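Local structure of 2-dehydropantoate 2-reductase, putative (Enterococcus faecalis, 2EW2) at residues 20-25 with 174-179. The protein probably catalyses the NADPH-dependent reduction of 2-dehydropantoate (ketopantoate) to (R)-pantoate, a step in pantothenate biosynthesis. Residues are numbered along the deposited sequence; the frame is centred on the assembly and turned at random.
Sequences IMLHQG and AGLNPS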
ATOM      1  N   ILE B  20     -16.232 -39.348 -14.161  1.00 25.95           N
ATOM      2  CA  ILE B  20     -17.178 -40.460 -14.039  1.00 26.73           C
ATOM      3  C   ILE B  20     -18.493 -40.201 -14.785  1.00 26.37           C
ATOM      4  O   ILE B  20     -18.953 -41.049 -15.545  1.00 25.98           O
ATOM      5  CB  ILE B  20     -17.498 -40.779 -12.550  1.00 26.63           C
ATOM      6  CG1 ILE B  20     -16.282 -41.430 -11.890  1.00 28.30           C
ATOM      7  CG2 ILE B  20     -18.707 -41.743 -12.459  1.00 28.10           C
ATOM      8  CD1 ILE B  20     -16.327 -41.496 -10.369  1.00 27.44           C
HETATM    9  N   MSE B  21     -19.085 -39.038 -14.532  1.00 25.97           N
HETATM   10  CA  MSE B  21     -20.382 -38.677 -15.077  1.00 27.04           C
HETATM   11  C   MSE B  21     -20.338 -38.504 -16.596  1.00 25.96           C
HETATM   12  O   MSE B  21     -21.243 -38.947 -17.296  1.00 25.36           O
HETATM   13  CB  MSE B  21     -20.913 -37.423 -14.379  1.00 26.42           C
HETATM   14  CG  MSE B  21     -21.161 -37.621 -12.876  1.00 26.44           C
HETATM   15 SE   MSE B  21     -21.970 -36.047 -12.022  0.85 32.89          SE
HETATM   16  CE  MSE B  21     -23.729 -36.134 -12.794  1.00 27.08           C
ATOM     17  N   LEU B  22     -19.275 -37.873 -17.104  1.00 25.48           N
ATOM     18  CA  LEU B  22     -19.085 -37.745 -18.552  1.00 24.71           C
ATOM     19  C   LEU B  22     -18.792 -39.096 -19.217  1.00 25.32           C
ATOM     20  O   LEU B  22     -19.151 -39.315 -20.375  1.00 25.05           O
ATOM     21  CB  LEU B  22     -17.982 -36.726 -18.865  1.00 23.85           C
ATOM     22  CG  LEU B  22     -18.358 -35.259 -18.619  1.00 22.69           C
ATOM     23  CD1 LEU B  22     -17.098 -34.379 -18.568  1.00 19.90           C
ATOM     24  CD2 LEU B  22     -19.359 -34.756 -19.685  1.00 19.79           C
ATOM     25  N   HIS B  23     -18.143 -39.989 -18.475  1.00 26.32           N
ATOM     26  CA  HIS B  23     -17.889 -41.348 -18.926  1.00 27.96           C
ATOM     27  C   HIS B  23     -19.212 -42.115 -19.021  1.00 28.59           C
ATOM     28  O   HIS B  23     -19.459 -42.828 -19.996  1.00 28.72           O
ATOM     29  CB  HIS B  23     -16.902 -42.056 -17.990  1.00 28.16           C
ATOM     30  CG  HIS B  23     -16.716 -43.515 -18.293  1.00 30.31           C
ATOM     31  ND1 HIS B  23     -15.987 -43.967 -19.376  1.00 30.96           N
ATOM     32  CD2 HIS B  23     -17.152 -44.623 -17.644  1.00 30.98           C
ATOM     33  CE1 HIS B  23     -15.986 -45.288 -19.381  1.00 32.43           C
ATOM     34  NE2 HIS B  23     -16.689 -45.710 -18.345  1.00 32.20           N
ATOM     35  N   GLN B  24     -20.068 -41.937 -18.021  1.00 29.42           N
ATOM     36  CA  GLN B  24     -21.369 -42.599 -18.007  1.00 30.42           C
ATOM     37  C   GLN B  24     -22.239 -42.084 -19.136  1.00 30.65           C
ATOM     38  O   GLN B  24     -23.040 -42.829 -19.684  1.00 31.10           O
ATOM     39  CB  GLN B  24     -22.065 -42.415 -16.666  1.00 31.01           C
ATOM     40  CG  GLN B  24     -21.408 -43.181 -15.523  1.00 33.17           C
ATOM     41  CD  GLN B  24     -22.122 -42.966 -14.204  1.00 37.14           C
ATOM     42  OE1 GLN B  24     -22.602 -41.863 -13.911  1.00 38.84           O
ATOM     43  NE2 GLN B  24     -22.193 -44.024 -13.388  1.00 38.59           N
ATOM     44  N   GLY B  25     -22.068 -40.814 -19.495  1.00 30.28           N
ATOM     45  CA  GLY B  25     -22.786 -40.238 -20.626  1.00 30.22           C
ATOM     46  C   GLY B  25     -22.252 -40.663 -21.983  1.00 29.92           C
ATOM     47  O   GLY B  25     -22.701 -40.165 -23.003  1.00 30.73           O
ATOM     48  N   ALA B 174     -24.990 -35.955 -19.534  1.00 28.12           N
ATOM     49  CA  ALA B 174     -24.195 -36.560 -18.473  1.00 27.18           C
ATOM     50  C   ALA B 174     -24.742 -36.289 -17.073  1.00 26.31           C
ATOM     51  O   ALA B 174     -24.155 -36.744 -16.095  1.00 26.82           O
ATOM     52  CB  ALA B 174     -22.738 -36.091 -18.573  1.00 27.49           C
ATOM     53  N   GLY B 175     -25.843 -35.546 -16.980  1.00 25.54           N
ATOM     54  CA  GLY B 175     -26.500 -35.261 -15.697  1.00 24.95           C
ATOM     55  C   GLY B 175     -25.846 -34.160 -14.872  1.00 24.40           C
ATOM     56  O   GLY B 175     -26.100 -34.026 -13.674  1.00 23.17           O
ATOM     57  N   LEU B 176     -25.010 -33.343 -15.514  1.00 24.06           N
ATOM     58  CA  LEU B 176     -24.253 -32.333 -14.781  1.00 23.19           C
ATOM     59  C   LEU B 176     -25.040 -31.060 -14.510  1.00 22.93           C
ATOM     60  O   LEU B 176     -24.522 -30.149 -13.868  1.00 23.34           O
ATOM     61  CB  LEU B 176     -22.933 -32.040 -15.496  1.00 23.22           C
ATOM     62  CG  LEU B 176     -21.815 -33.073 -15.322  1.00 23.38           C
ATOM     63  CD1 LEU B 176     -20.761 -32.912 -16.380  1.00 22.16           C
ATOM     64  CD2 LEU B 176     -21.196 -32.908 -13.938  1.00 24.86           C
ATOM     65  N   ASN B 177     -26.297 -31.004 -14.965  1.00 22.94           N
ATOM     66  CA  ASN B 177     -27.165 -29.811 -14.813  1.00 23.11           C
ATOM     67  C   ASN B 177     -26.523 -28.483 -15.286  1.00 22.74           C
ATOM     68  O   ASN B 177     -26.506 -27.487 -14.551  1.00 22.41           O
ATOM     69  CB  ASN B 177     -27.715 -29.671 -13.380  1.00 23.83           C
ATOM     70  CG  ASN B 177     -28.716 -30.773 -13.006  1.00 25.75           C
ATOM     71  OD1 ASN B 177     -29.541 -31.209 -13.823  1.00 28.44           O
ATOM     72  ND2 ASN B 177     -28.637 -31.228 -11.768  1.00 26.47           N
ATOM     73  N   PRO B 178     -26.042 -28.452 -16.542  1.00 23.05           N
ATOM     74  CA  PRO B 178     -25.395 -27.253 -17.071  1.00 22.51           C
ATOM     75  C   PRO B 178     -26.388 -26.179 -17.475  1.00 22.81           C
ATOM     76  O   PRO B 178     -27.549 -26.484 -17.759  1.00 23.17           O
ATOM     77  CB  PRO B 178     -24.717 -27.777 -18.328  1.00 22.65           C
ATOM     78  CG  PRO B 178     -25.670 -28.802 -18.821  1.00 22.54           C
ATOM     79  CD  PRO B 178     -26.090 -29.522 -17.558  1.00 22.49           C
ATOM     80  N   SER B 179     -25.930 -24.932 -17.511  1.00 22.27           N
ATOM     81  CA  SER B 179     -26.656 -23.891 -18.186  1.00 22.58           C
ATOM     82  C   SER B 179     -25.666 -22.905 -18.795  1.00 22.22           C
ATOM     83  O   SER B 179     -24.572 -22.705 -18.269  1.00 21.78           O
ATOM     84  CB  SER B 179     -27.608 -23.165 -17.230  1.00 22.96           C
ATOM     85  OG  SER B 179     -26.908 -22.335 -16.335  1.00 25.78           O
TER
HETATM   86  O   HOH W   1     -23.891 -39.549 -16.386  1.00 41.25           O
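M21, L22 and G25 meet the turn that starts at A174. Both segments belong to the Rossmann-type part of the fold, whose mixed sheet includes strands 5-9 and 178-180. The strand-turn-helix leading into helix 13-24 has a glycine-rich pattern consistent with the GxGxxG motif of NADP-binding Rossmann folds. The 174-177 turn links helix 161-173 to the edge strand 178-180. Helix 161-173 ends in a Schellman motif, in which G175 has positive phi, and this turn presents A174 O and G175 O to M21.

M21, a selenomethionine, is buried and makes the most extensive contact. Its chain is extended about CB-CG and turns about the CG-SE bond (chi3 70°). The turn sets CE against two backbone carbonyls, with M21 CE 3.3 Å from G175 O and 3.4 Å from A174 O. M21 SE touches L176 CD2 at 3.8 Å. F51 and W133 also pack on this side chain.

The side chains of L22 and L176 cross at about a right angle. L22 CD2 lies 3.8 Å from A174 CB and also touches L176 CD1. F171 of helix 161-173 touches both leucines, which extends the apolar cluster.

G25 ends the segment, with its CA facing A174 CA. No direct hydrogen bond joins the two segments. One water bridges them, donating to M21 O at 2.9 Å and to A174 O at 2.8 Å.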